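Local coordinates for ankyrin repeat and SAM domain-containing protein 3 (PDB 4NL9) that self-associates into homo-oligomers through its SAM domain and may take part in vasopressin signalling in the kidney, at residues Q25-Q30 with K46-T51; A12-Q17 with E36-T41; E16-L21 with T60-R65. The protein carries 1 engineered substitution. All coordinates share one frame; numbering follows the deposited sequence.

Overall arrangement
The modelled chain is a five-helix SAM domain, through which the protein homo-oligomerises, and the three contacts tie its helices into one bundle. Contact 1 joins helices 24-29 and 42-48, contact 2 sets helix 11-17 against helix 34-37 and the turn after it, and contact 3 brings the end of helix 11-17 to the last helix, 53-65. Contacts 2 and 3 start from the same helix, with centres about 6 Å apart; the centre of contact 1 lies about 11 Å from that of contact 2 and 14 Å from that of contact 3, across the chain's centre from the latter. Contacts 1 and 2 interleave along the chain and meet through Phe27 and Phe37, making one continuous core.

Contact 1: Q25-Q30 with K46-T51; sequences QVFEEQ and KEIGIT
The bond from Glu29 N to Gln25 O, 2.9 Å, belongs to the turn of helix 24-29 from which Val26 and Phe27 face Ile48 and Ile50. These four residues join helix 24-29 to the end of helix 42-48 and the turn that follows it, in the five-helix SAM fold, and the side-chain contacts are apolar. Val26 meets Ile48 branch to branch: CG1 of Val26 lies 3.5 Å from CG2 of Ile48, tighter than usual for two methyl groups. Each of these methyls is anti to its own backbone N (chi1 of Val26 168°), the placement that carries it across the gap. The same Val26 CG1 also comes within 3.5 Å of Ile48 O, beside the helix end. There Gly49, at phi 125°, makes a Schellman motif, with its N bonded to Lys46 O, a backbone conformation that suits glycine. Deeper in, the far end of the Phe27 ring meets both isoleucines obliquely, CE1 being 4.0 Å from Ile48 CD1. The ring also packs edge-to-face with Phe37 and touches Met59 of the last helix. Replacing Phe27 with alanine is likely to open a gap in the core and leave Ile48 CD1 and Ile50 CG1 without the ring they rest against. The side chains of Ile50, at the centre of an inverse gamma turn, and Phe27 cross at about a right angle, with Ile50 CG1 and CD1 both 4.0 Å from Phe27 CZ.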
ATOM      1  N   GLN A  25      -3.550  13.281 -11.256  1.00 15.89           N
ATOM      2  CA  GLN A  25      -3.045  14.509 -11.867  1.00 18.57           C
ATOM      3  C   GLN A  25      -1.534  14.674 -11.685  1.00 16.35           C
ATOM      4  O   GLN A  25      -0.872  15.281 -12.523  1.00 17.93           O
ATOM      5  CB  GLN A  25      -3.824  15.737 -11.381  1.00 24.22           C
ATOM      6  CG  GLN A  25      -5.300  15.683 -11.767  1.00 27.32           C
ATOM      7  CD  GLN A  25      -5.966  17.051 -11.825  1.00 35.28           C
ATOM      8  OE1 GLN A  25      -5.802  17.877 -10.927  1.00 39.04           O
ATOM      9  NE2 GLN A  25      -6.725  17.291 -12.891  1.00 38.23           N
ATOM     10  N   VAL A  26      -0.983  14.112 -10.614  1.00 16.43           N
ATOM     11  CA  VAL A  26       0.465  14.102 -10.455  1.00 15.83           C
ATOM     12  C   VAL A  26       1.121  13.328 -11.599  1.00 14.38           C
ATOM     13  O   VAL A  26       2.091  13.793 -12.208  1.00 14.95           O
ATOM     14  CB  VAL A  26       0.891  13.532  -9.093  1.00 17.46           C
ATOM     15  CG1 VAL A  26       2.372  13.275  -9.075  1.00 20.41           C
ATOM     16  CG2 VAL A  26       0.528  14.498  -7.981  1.00 23.43           C
ATOM     17  N   PHE A  27       0.572  12.159 -11.924  1.00 14.29           N
ATOM     18  CA  PHE A  27       1.098  11.388 -13.044  1.00 13.99           C
ATOM     19  C   PHE A  27       0.911  12.118 -14.375  1.00 14.70           C
ATOM     20  O   PHE A  27       1.834  12.174 -15.198  1.00 15.07           O
ATOM     21  CB  PHE A  27       0.461   9.991 -13.102  1.00 13.26           C
ATOM     22  CG  PHE A  27       0.929   9.064 -12.010  1.00 13.03           C
ATOM     23  CD1 PHE A  27       2.242   8.621 -11.980  1.00 13.83           C
ATOM     24  CD2 PHE A  27       0.060   8.640 -11.017  1.00 13.50           C
ATOM     25  CE1 PHE A  27       2.685   7.772 -10.980  1.00 13.89           C
ATOM     26  CE2 PHE A  27       0.495   7.791 -10.011  1.00 14.19           C
ATOM     27  CZ  PHE A  27       1.819   7.358  -9.989  1.00 14.55           C
ATOM     28  N   GLU A  28      -0.268  12.704 -14.573  1.00 14.98           N
ATOM     29  CA  GLU A  28      -0.559  13.390 -15.826  1.00 17.57           C
ATOM     30  C   GLU A  28       0.384  14.565 -16.056  1.00 17.60           C
ATOM     31  O   GLU A  28       0.812  14.810 -17.184  1.00 19.77           O
ATOM     32  CB  GLU A  28      -2.022  13.838 -15.869  1.00 17.99           C
ATOM     33  CG  GLU A  28      -2.980  12.678 -16.072  1.00 20.76           C
ATOM     34  CD  GLU A  28      -4.433  13.112 -16.121  1.00 22.14           C
ATOM     35  OE1 GLU A  28      -4.733  14.239 -15.674  1.00 27.47           O
ATOM     36  OE2 GLU A  28      -5.273  12.326 -16.614  1.00 27.09           O
ATOM     37  N   GLU A  29       0.718  15.271 -14.980  1.00 17.06           N
ATOM     38  CA  GLU A  29       1.618  16.418 -15.080  1.00 18.24           C
ATOM     39  C   GLU A  29       3.034  15.986 -15.485  1.00 18.18           C
ATOM     40  O   GLU A  29       3.781  16.767 -16.090  1.00 20.99           O
ATOM     41  CB  GLU A  29       1.618  17.198 -13.761  1.00 21.01           C
ATOM     42  CG  GLU A  29       2.530  18.410 -13.737  1.00 25.28           C
ATOM     43  CD  GLU A  29       2.084  19.494 -14.698  1.00 42.09           C
ATOM     44  OE1 GLU A  29       0.882  19.535 -15.040  1.00 46.89           O
ATOM     45  OE2 GLU A  29       2.941  20.303 -15.115  1.00 51.74           O
ATOM     46  N   GLN A  30       3.393  14.742 -15.167  1.00 17.08           N
ATOM     47  CA  GLN A  30       4.685  14.190 -15.581  1.00 17.58           C
ATOM     48  C   GLN A  30       4.602  13.384 -16.881  1.00 18.13           C
ATOM     49  O   GLN A  30       5.555  12.693 -17.263  1.00 21.10           O
ATOM     50  CB  GLN A  30       5.298  13.354 -14.456  1.00 18.93           C
ATOM     51  CG  GLN A  30       5.497  14.140 -13.166  1.00 19.68           C
ATOM     52  CD  GLN A  30       6.295  15.405 -13.380  1.00 18.57           C
ATOM     53  OE1 GLN A  30       5.862  16.505 -13.005  1.00 21.70           O
ATOM     54  NE2 GLN A  30       7.466  15.263 -13.992  1.00 22.27           N
ATOM     55  N   LYS A  46       8.156   7.027  -5.575  1.00 13.46           N
ATOM     56  CA  LYS A  46       8.505   7.951  -4.506  1.00 12.45           C
ATOM     57  C   LYS A  46       8.999   9.286  -5.085  1.00 13.72           C
ATOM     58  O   LYS A  46       8.577  10.357  -4.649  1.00 14.07           O
ATOM     59  CB  LYS A  46       9.555   7.305  -3.598  1.00 13.06           C
ATOM     60  CG  LYS A  46       9.932   8.128  -2.392  1.00 15.73           C
ATOM     61  CD  LYS A  46      10.927   7.344  -1.556  1.00 16.29           C
ATOM     62  CE  LYS A  46      11.471   8.173  -0.424  1.00 19.25           C
ATOM     63  NZ  LYS A  46      12.321   7.304   0.453  1.00 21.46           N
ATOM     64  N   GLU A  47       9.856   9.209  -6.096  1.00 13.79           N
ATOM     65  CA  GLU A  47      10.416  10.389  -6.746  1.00 13.38           C
ATOM     66  C   GLU A  47       9.363  11.305  -7.392  1.00 12.22           C
ATOM     67  O   GLU A  47       9.536  12.529  -7.431  1.00 14.98           O
ATOM     68  CB  GLU A  47      11.432   9.917  -7.793  1.00 14.17           C
ATOM     69  CG  GLU A  47      12.157  10.998  -8.550  1.00 15.03           C
ATOM     70  CD  GLU A  47      13.077  10.417  -9.620  1.00 18.02           C
ATOM     71  OE1 GLU A  47      12.660   9.490 -10.358  1.00 22.20           O
ATOM     72  OE2 GLU A  47      14.223  10.890  -9.711  1.00 26.17           O
ATOM     73  N   ILE A  48       8.290  10.708  -7.907  1.00 12.41           N
ATOM     74  CA  ILE A  48       7.182  11.456  -8.529  1.00 12.93           C
ATOM     75  C   ILE A  48       6.304  12.158  -7.475  1.00 12.68           C
ATOM     76  O   ILE A  48       5.630  13.157  -7.764  1.00 14.87           O
ATOM     77  CB  ILE A  48       6.338  10.501  -9.425  1.00 16.82           C
ATOM     78  CG1 ILE A  48       7.122  10.112 -10.678  1.00 21.03           C
ATOM     79  CG2 ILE A  48       5.009  11.122  -9.845  1.00 22.48           C
ATOM     80  CD1 ILE A  48       6.519   8.931 -11.439  1.00 22.15           C
ATOM     81  N   GLY A  49       6.317  11.645  -6.242  1.00 12.25           N
ATOM     82  CA  GLY A  49       5.534  12.244  -5.181  1.00 14.46           C
ATOM     83  C   GLY A  49       4.588  11.293  -4.474  1.00 13.03           C
ATOM     84  O   GLY A  49       3.750  11.727  -3.682  1.00 14.39           O
ATOM     85  N   ILE A  50       4.708   9.996  -4.747  1.00 12.25           N
ATOM     86  CA  ILE A  50       3.906   9.019  -4.017  1.00 14.84           C
ATOM     87  C   ILE A  50       4.710   8.650  -2.778  1.00 14.60           C
ATOM     88  O   ILE A  50       5.404   7.636  -2.753  1.00 15.12           O
ATOM     89  CB  ILE A  50       3.567   7.755  -4.855  1.00 13.25           C
ATOM     90  CG1 ILE A  50       3.162   8.114  -6.292  1.00 12.45           C
ATOM     91  CG2 ILE A  50       2.447   6.954  -4.187  1.00 14.55           C
ATOM     92  CD1 ILE A  50       2.047   9.154  -6.404  1.00 13.79           C
ATOM     93  N   THR A  51       4.639   9.511  -1.765  1.00 13.04           N
ATOM     94  CA  THR A  51       5.563   9.411  -0.635  1.00 12.96           C
ATOM     95  C   THR A  51       5.035   8.584   0.518  1.00 14.19           C
ATOM     96  O   THR A  51       5.821   8.175   1.377  1.00 15.88           O
ATOM     97  CB  THR A  51       5.971  10.799  -0.093  1.00 12.95           C
ATOM     98  OG1 THR A  51       4.864  11.413   0.584  1.00 14.66           O
ATOM     99  CG2 THR A  51       6.444  11.701  -1.219  1.00 16.66           C
TER

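Contact 2: A12-Q17 with E36-T41; sequences AALLEQ and EFLTLT. Engineered in segment 36-41: Glu36 (natural residue Ile).
Phe37 and Leu38 face Leu14 and Leu15 of helix 11-17 directly after Glu36, an engineered residue where the natural one is isoleucine. The carbonyl O of Glu36 is gripped twice by Thr39: by OG1 at 2.7 Å, in the carbonyl plane on a lone pair, and by N at 3.0 Å. Phe37 carries the contact. Its CG stands anti to the backbone N (chi1 176°), which brings the ring up against helix 11-17, and both Leu14 methyls close on one corner of it: Leu14 CD2 lies 3.5 Å and CD1 3.8 Å from Phe37 CE2. Leu15 touches more loosely, its CD2 being 4.5 Å from Phe37 CZ. Next, Leu38 adds a methyl contact at the margin, CD2 to Leu14 CD1 at 4.0 Å. A type I turn from Phe37 to Leu40 then redirects the chain, so that Leu40 packs instead on Leu45 and Ile48. Thr41 ends the segment as N-cap of helix 42-48. Met59 and Ile63 of helix 53-65 also pack on Phe37, and Phe37, Leu14 and Leu15 thus form part of the buried hydrophobic core of the five-helix SAM domain.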
ATOM      1  N   ALA A  12      -6.151   6.079 -15.411  1.00 16.14           N
ATOM      2  CA  ALA A  12      -7.254   6.441 -14.527  1.00 16.92           C
ATOM      3  C   ALA A  12      -7.992   5.185 -14.072  1.00 17.94           C
ATOM      4  O   ALA A  12      -8.358   5.065 -12.912  1.00 18.36           O
ATOM      5  CB  ALA A  12      -8.198   7.401 -15.223  1.00 18.82           C
ATOM      6  N   ALA A  13      -8.167   4.235 -14.987  1.00 17.89           N
ATOM      7  CA  ALA A  13      -8.850   2.991 -14.647  1.00 16.84           C
ATOM      8  C   ALA A  13      -8.086   2.182 -13.601  1.00 19.74           C
ATOM      9  O   ALA A  13      -8.675   1.650 -12.661  1.00 21.86           O
ATOM     10  CB  ALA A  13      -9.106   2.158 -15.904  1.00 19.47           C
ATOM     11  N   LEU A  14      -6.769   2.101 -13.756  1.00 18.26           N
ATOM     12  CA  LEU A  14      -5.950   1.387 -12.792  1.00 17.93           C
ATOM     13  C   LEU A  14      -6.035   2.056 -11.424  1.00 16.11           C
ATOM     14  O   LEU A  14      -6.282   1.394 -10.427  1.00 18.16           O
ATOM     15  CB  LEU A  14      -4.490   1.290 -13.271  1.00 16.93           C
ATOM     16  CG  LEU A  14      -3.524   0.446 -12.428  1.00 17.13           C
ATOM     17  CD1 LEU A  14      -2.389  -0.105 -13.282  1.00 16.48           C
ATOM     18  CD2 LEU A  14      -2.928   1.263 -11.274  1.00 17.46           C
ATOM     19  N   LEU A  15      -5.807   3.367 -11.384  1.00 14.66           N
ATOM     20  CA  LEU A  15      -5.820   4.102 -10.123  1.00 17.21           C
ATOM     21  C   LEU A  15      -7.186   4.022  -9.436  1.00 18.41           C
ATOM     22  O   LEU A  15      -7.261   3.941  -8.207  1.00 19.30           O
ATOM     23  CB  LEU A  15      -5.401   5.562 -10.354  1.00 17.82           C
ATOM     24  CG  LEU A  15      -3.951   5.742 -10.822  1.00 15.38           C
ATOM     25  CD1 LEU A  15      -3.603   7.210 -11.004  1.00 15.76           C
ATOM     26  CD2 LEU A  15      -2.975   5.081  -9.861  1.00 18.96           C
ATOM     27  N   GLU A  16      -8.254   4.029 -10.224  1.00 16.93           N
ATOM     28  CA  GLU A  16      -9.597   3.909  -9.664  1.00 20.69           C
ATOM     29  C   GLU A  16      -9.744   2.575  -8.939  1.00 22.55           C
ATOM     30  O   GLU A  16     -10.296   2.507  -7.834  1.00 22.69           O
ATOM     31  CB  GLU A  16     -10.664   4.033 -10.751  1.00 21.90           C
ATOM     32  CG  GLU A  16     -12.082   3.861 -10.228  1.00 25.54           C
ATOM     33  CD  GLU A  16     -13.135   4.115 -11.285  1.00 41.53           C
ATOM     34  OE1 GLU A  16     -12.822   3.987 -12.490  1.00 46.90           O
ATOM     35  OE2 GLU A  16     -14.279   4.449 -10.910  1.00 49.92           O
ATOM     36  N   GLN A  17      -9.226   1.525  -9.562  1.00 21.87           N
ATOM     37  CA  GLN A  17      -9.325   0.177  -9.019  1.00 28.06           C
ATOM     38  C   GLN A  17      -8.633   0.067  -7.663  1.00 25.77           C
ATOM     39  O   GLN A  17      -9.118  -0.622  -6.768  1.00 26.28           O
ATOM     40  CB  GLN A  17      -8.745  -0.830 -10.017  1.00 39.55           C
ATOM     41  CG  GLN A  17      -9.208  -2.265  -9.812  1.00 50.66           C
ATOM     42  CD  GLN A  17      -8.819  -3.175 -10.967  1.00 57.23           C
ATOM     43  OE1 GLN A  17      -8.360  -2.711 -12.014  1.00 59.52           O
ATOM     44  NE2 GLN A  17      -8.999  -4.479 -10.781  1.00 58.24           N
ATOM     45  N   GLU A  36       3.793   3.791 -19.315  1.00 14.81           N
ATOM     46  CA  GLU A  36       4.943   4.216 -18.526  1.00 14.33           C
ATOM     47  C   GLU A  36       4.771   3.840 -17.060  1.00 13.99           C
ATOM     48  O   GLU A  36       5.726   3.433 -16.411  1.00 15.64           O
ATOM     49  CB  GLU A  36       5.211   5.718 -18.667  1.00 14.99           C
ATOM     50  CG  GLU A  36       6.420   6.168 -17.856  1.00 17.10           C
ATOM     51  CD  GLU A  36       6.794   7.622 -18.070  1.00 25.76           C
ATOM     52  OE1 GLU A  36       6.048   8.343 -18.759  1.00 28.53           O
ATOM     53  OE2 GLU A  36       7.850   8.041 -17.543  1.00 26.79           O
ATOM     54  N   PHE A  37       3.557   3.976 -16.538  1.00 15.65           N
ATOM     55  CA  PHE A  37       3.303   3.631 -15.141  1.00 14.55           C
ATOM     56  C   PHE A  37       3.710   2.180 -14.848  1.00 15.58           C
ATOM     57  O   PHE A  37       4.301   1.883 -13.807  1.00 13.79           O
ATOM     58  CB  PHE A  37       1.818   3.869 -14.807  1.00 13.68           C
ATOM     59  CG  PHE A  37       1.429   3.456 -13.407  1.00 13.49           C
ATOM     60  CD1 PHE A  37       1.612   4.326 -12.339  1.00 13.52           C
ATOM     61  CD2 PHE A  37       0.884   2.202 -13.169  1.00 13.67           C
ATOM     62  CE1 PHE A  37       1.250   3.952 -11.052  1.00 13.84           C
ATOM     63  CE2 PHE A  37       0.519   1.814 -11.882  1.00 15.05           C
ATOM     64  CZ  PHE A  37       0.701   2.695 -10.824  1.00 13.79           C
ATOM     65  N   LEU A  38       3.410   1.282 -15.784  1.00 14.10           N
ATOM     66  CA  LEU A  38       3.684  -0.138 -15.600  1.00 15.37           C
ATOM     67  C   LEU A  38       5.165  -0.483 -15.682  1.00 15.68           C
ATOM     68  O   LEU A  38       5.544  -1.627 -15.405  1.00 19.29           O
ATOM     69  CB  LEU A  38       2.861  -0.978 -16.579  1.00 18.04           C
ATOM     70  CG  LEU A  38       1.347  -0.940 -16.358  1.00 14.84           C
ATOM     71  CD1 LEU A  38       0.612  -1.640 -17.491  1.00 20.42           C
ATOM     72  CD2 LEU A  38       0.942  -1.552 -15.004  1.00 18.42           C
ATOM     73  N   THR A  39       5.991   0.496 -16.040  1.00 15.70           N
ATOM     74  CA  THR A  39       7.449   0.325 -16.014  1.00 20.04           C
ATOM     75  C   THR A  39       8.115   0.899 -14.758  1.00 16.74           C
ATOM     76  O   THR A  39       9.323   0.752 -14.586  1.00 18.33           O
ATOM     77  CB  THR A  39       8.140   0.988 -17.234  1.00 18.07           C
ATOM     78  OG1 THR A  39       8.163   2.413 -17.076  1.00 20.01           O
ATOM     79  CG2 THR A  39       7.452   0.607 -18.534  1.00 25.50           C
ATOM     80  N   LEU A  40       7.351   1.558 -13.888  1.00 15.34           N
ATOM     81  CA  LEU A  40       7.962   2.273 -12.768  1.00 15.54           C
ATOM     82  C   LEU A  40       8.350   1.341 -11.646  1.00 15.01           C
ATOM     83  O   LEU A  40       7.674   0.360 -11.387  1.00 17.74           O
ATOM     84  CB  LEU A  40       7.015   3.336 -12.209  1.00 13.97           C
ATOM     85  CG  LEU A  40       6.615   4.406 -13.217  1.00 13.59           C
ATOM     86  CD1 LEU A  40       5.618   5.349 -12.570  1.00 15.66           C
ATOM     87  CD2 LEU A  40       7.839   5.168 -13.712  1.00 15.39           C
ATOM     88  N   THR A  41       9.454   1.669 -10.994  1.00 16.25           N
ATOM     89  CA  THR A  41       9.853   0.979  -9.780  1.00 15.34           C
ATOM     90  C   THR A  41       9.385   1.770  -8.563  1.00 15.69           C
ATOM     91  O   THR A  41       8.913   2.916  -8.679  1.00 14.82           O
ATOM     92  CB  THR A  41      11.386   0.797  -9.686  1.00 17.76           C
ATOM     93  OG1 THR A  41      11.996   2.071  -9.449  1.00 20.47           O
ATOM     94  CG2 THR A  41      11.939   0.186 -10.974  1.00 18.53           C
TER

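Contact 3: E16-L21 with T60-R65; sequences EQIGCL and TSAIAR
Ile18 and Ala62 bring the two backbones within 7.7 Å of each other (CA to CA), where helix 11-17 stops beside the long C-terminal helix 53-65 of the SAM fold. The stop is a Schellman motif. Gly19, with positive phi, is its C-prime residue; Gly19 N bonds to Glu16 O at 3.2 Å, and Cys20 N probably to Leu15 O at 2.8 Å. Ile18 is the first residue to leave helical geometry, and its side chain points toward the neighbouring helix. Its CG1 takes the crowded position between the backbone N and the carbonyl carbon (chi1 61°), which leaves CG2 anti to that carbonyl carbon and on the side of helix 53-65. There CG2 does the touching for Ile18: it lies 4.2 Å from Ala62 CB, a small side chain, consistent with the close approach of the two backbones. Leu14 also packs on Ala62, and Met59 on Ile18, so the touch continues the core rather than standing apart from it. Lys58, from the same long helix, donates to Ile18 O, a polar tie between the helix end and the last helix.

On the more exposed side Arg65 folds back along its own helix. Its chain is extended as far as CD and then bends at chi3 (47°), and it runs past Ile18 in the opposite direction. The bend lays one guanidinium face over Ser61 O, which stands 3.7 Å off the guanidinium plane, displaced from its middle. The edge of the group is left for the isoleucine: Ile18 CG2 lies near the guanidinium plane, 4.0 Å from Arg65 NH2.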
ATOM      1  N   GLU A  16      -8.254   4.029 -10.224  1.00 16.93           N
ATOM      2  CA  GLU A  16      -9.597   3.909  -9.664  1.00 20.69           C
ATOM      3  C   GLU A  16      -9.744   2.575  -8.939  1.00 22.55           C
ATOM      4  O   GLU A  16     -10.296   2.507  -7.834  1.00 22.69           O
ATOM      5  CB  GLU A  16     -10.664   4.033 -10.751  1.00 21.90           C
ATOM      6  CG  GLU A  16     -12.082   3.861 -10.228  1.00 25.54           C
ATOM      7  CD  GLU A  16     -13.135   4.115 -11.285  1.00 41.53           C
ATOM      8  OE1 GLU A  16     -12.822   3.987 -12.490  1.00 46.90           O
ATOM      9  OE2 GLU A  16     -14.279   4.449 -10.910  1.00 49.92           O
ATOM     10  N   GLN A  17      -9.226   1.525  -9.562  1.00 21.87           N
ATOM     11  CA  GLN A  17      -9.325   0.177  -9.019  1.00 28.06           C
ATOM     12  C   GLN A  17      -8.633   0.067  -7.663  1.00 25.77           C
ATOM     13  O   GLN A  17      -9.118  -0.622  -6.768  1.00 26.28           O
ATOM     14  CB  GLN A  17      -8.745  -0.830 -10.017  1.00 39.55           C
ATOM     15  CG  GLN A  17      -9.208  -2.265  -9.812  1.00 50.66           C
ATOM     16  CD  GLN A  17      -8.819  -3.175 -10.967  1.00 57.23           C
ATOM     17  OE1 GLN A  17      -8.360  -2.711 -12.014  1.00 59.52           O
ATOM     18  NE2 GLN A  17      -8.999  -4.479 -10.781  1.00 58.24           N
ATOM     19  N   ILE A  18      -7.511   0.761  -7.501  1.00 20.96           N
ATOM     20  CA  ILE A  18      -6.769   0.706  -6.246  1.00 20.70           C
ATOM     21  C   ILE A  18      -7.016   1.896  -5.305  1.00 20.41           C
ATOM     22  O   ILE A  18      -6.287   2.092  -4.330  1.00 24.19           O
ATOM     23  CB  ILE A  18      -5.258   0.500  -6.495  1.00 20.74           C
ATOM     24  CG1 ILE A  18      -4.667   1.649  -7.315  1.00 18.42           C
ATOM     25  CG2 ILE A  18      -5.022  -0.815  -7.224  1.00 27.23           C
ATOM     26  CD1 ILE A  18      -3.153   1.563  -7.463  1.00 20.87           C
ATOM     27  N   GLY A  19      -8.050   2.684  -5.599  1.00 18.60           N
ATOM     28  CA  GLY A  19      -8.422   3.808  -4.755  1.00 22.65           C
ATOM     29  C   GLY A  19      -7.359   4.885  -4.671  1.00 24.16           C
ATOM     30  O   GLY A  19      -7.140   5.491  -3.622  1.00 24.83           O
ATOM     31  N   CYS A  20      -6.698   5.141  -5.793  1.00 17.13           N
ATOM     32  CA  CYS A  20      -5.597   6.090  -5.815  1.00 17.18           C
ATOM     33  C   CYS A  20      -5.782   7.222  -6.823  1.00 15.88           C
ATOM     34  O   CYS A  20      -4.803   7.815  -7.286  1.00 14.43           O
ATOM     35  CB  CYS A  20      -4.285   5.356  -6.087  1.00 15.11           C
ATOM     36  SG  CYS A  20      -3.666   4.424  -4.649  1.00 20.22           S
ATOM     37  N   LEU A  21      -7.030   7.551  -7.143  1.00 14.91           N
ATOM     38  CA  LEU A  21      -7.275   8.620  -8.112  1.00 14.31           C
ATOM     39  C   LEU A  21      -6.795   9.988  -7.624  1.00 14.56           C
ATOM     40  O   LEU A  21      -6.608  10.908  -8.425  1.00 16.00           O
ATOM     41  CB  LEU A  21      -8.742   8.676  -8.553  1.00 16.97           C
ATOM     42  CG  LEU A  21      -9.100   7.704  -9.677  1.00 16.71           C
ATOM     43  CD1 LEU A  21     -10.604   7.690  -9.862  1.00 16.66           C
ATOM     44  CD2 LEU A  21      -8.397   8.029 -11.007  1.00 17.04           C
ATOM     45  N   THR A  60       2.726  -0.479  -6.396  1.00 13.44           N
ATOM     46  CA  THR A  60       3.700  -1.511  -6.758  1.00 13.12           C
ATOM     47  C   THR A  60       3.020  -2.881  -6.913  1.00 17.04           C
ATOM     48  O   THR A  60       3.383  -3.666  -7.794  1.00 15.29           O
ATOM     49  CB  THR A  60       4.910  -1.590  -5.799  1.00 15.65           C
ATOM     50  OG1 THR A  60       4.456  -1.869  -4.472  1.00 16.02           O
ATOM     51  CG2 THR A  60       5.702  -0.287  -5.804  1.00 15.98           C
ATOM     52  N   SER A  61       2.011  -3.147  -6.088  1.00 14.46           N
ATOM     53  CA  SER A  61       1.205  -4.359  -6.246  1.00 17.44           C
ATOM     54  C   SER A  61       0.487  -4.410  -7.597  1.00 19.31           C
ATOM     55  O   SER A  61       0.487  -5.442  -8.263  1.00 22.32           O
ATOM     56  CB  SER A  61       0.192  -4.475  -5.114  1.00 18.20           C
ATOM     57  OG  SER A  61       0.858  -4.695  -3.882  1.00 22.14           O
ATOM     58  N   ALA A  62      -0.112  -3.292  -7.995  1.00 18.51           N
ATOM     59  CA  ALA A  62      -0.826  -3.216  -9.263  1.00 17.59           C
ATOM     60  C   ALA A  62       0.122  -3.403 -10.435  1.00 17.97           C
ATOM     61  O   ALA A  62      -0.210  -4.063 -11.417  1.00 18.48           O
ATOM     62  CB  ALA A  62      -1.555  -1.887  -9.378  1.00 17.43           C
ATOM     63  N   ILE A  63       1.305  -2.811 -10.327  1.00 15.59           N
ATOM     64  CA  ILE A  63       2.299  -2.903 -11.389  1.00 17.59           C
ATOM     65  C   ILE A  63       2.736  -4.356 -11.575  1.00 21.01           C
ATOM     66  O   ILE A  63       2.808  -4.857 -12.702  1.00 24.05           O
ATOM     67  CB  ILE A  63       3.500  -1.977 -11.106  1.00 14.97           C
ATOM     68  CG1 ILE A  63       3.108  -0.513 -11.348  1.00 15.61           C
ATOM     69  CG2 ILE A  63       4.688  -2.355 -11.979  1.00 16.85           C
ATOM     70  CD1 ILE A  63       4.060   0.484 -10.718  1.00 15.31           C
ATOM     71  N   ALA A  64       2.985  -5.042 -10.465  1.00 18.89           N
ATOM     72  CA  ALA A  64       3.334  -6.457 -10.509  1.00 19.18           C
ATOM     73  C   ALA A  64       2.172  -7.282 -11.061  1.00 23.09           C
ATOM     74  O   ALA A  64       2.376  -8.252 -11.791  1.00 26.39           O
ATOM     75  CB  ALA A  64       3.717  -6.938  -9.132  1.00 18.59           C
ATOM     76  N   ARG A  65       0.953  -6.880 -10.724  1.00 22.46           N
ATOM     77  CA  ARG A  65      -0.244  -7.595 -11.156  1.00 28.44           C
ATOM     78  C   ARG A  65      -0.461  -7.502 -12.667  1.00 31.66           C
ATOM     79  O   ARG A  65      -0.867  -8.478 -13.305  1.00 32.39           O
ATOM     80  CB  ARG A  65      -1.469  -7.070 -10.397  1.00 27.23           C
ATOM     81  CG  ARG A  65      -2.794  -7.706 -10.795  1.00 30.50           C
ATOM     82  CD  ARG A  65      -3.839  -7.563  -9.690  1.00 43.07           C
ATOM     83  NE  ARG A  65      -3.917  -6.203  -9.155  1.00 52.21           N
ATOM     84  CZ  ARG A  65      -3.444  -5.832  -7.966  1.00 51.25           C
ATOM     85  NH1 ARG A  65      -2.854  -6.719  -7.173  1.00 50.94           N
ATOM     86  NH2 ARG A  65      -3.563  -4.572  -7.568  1.00 45.41           N
TER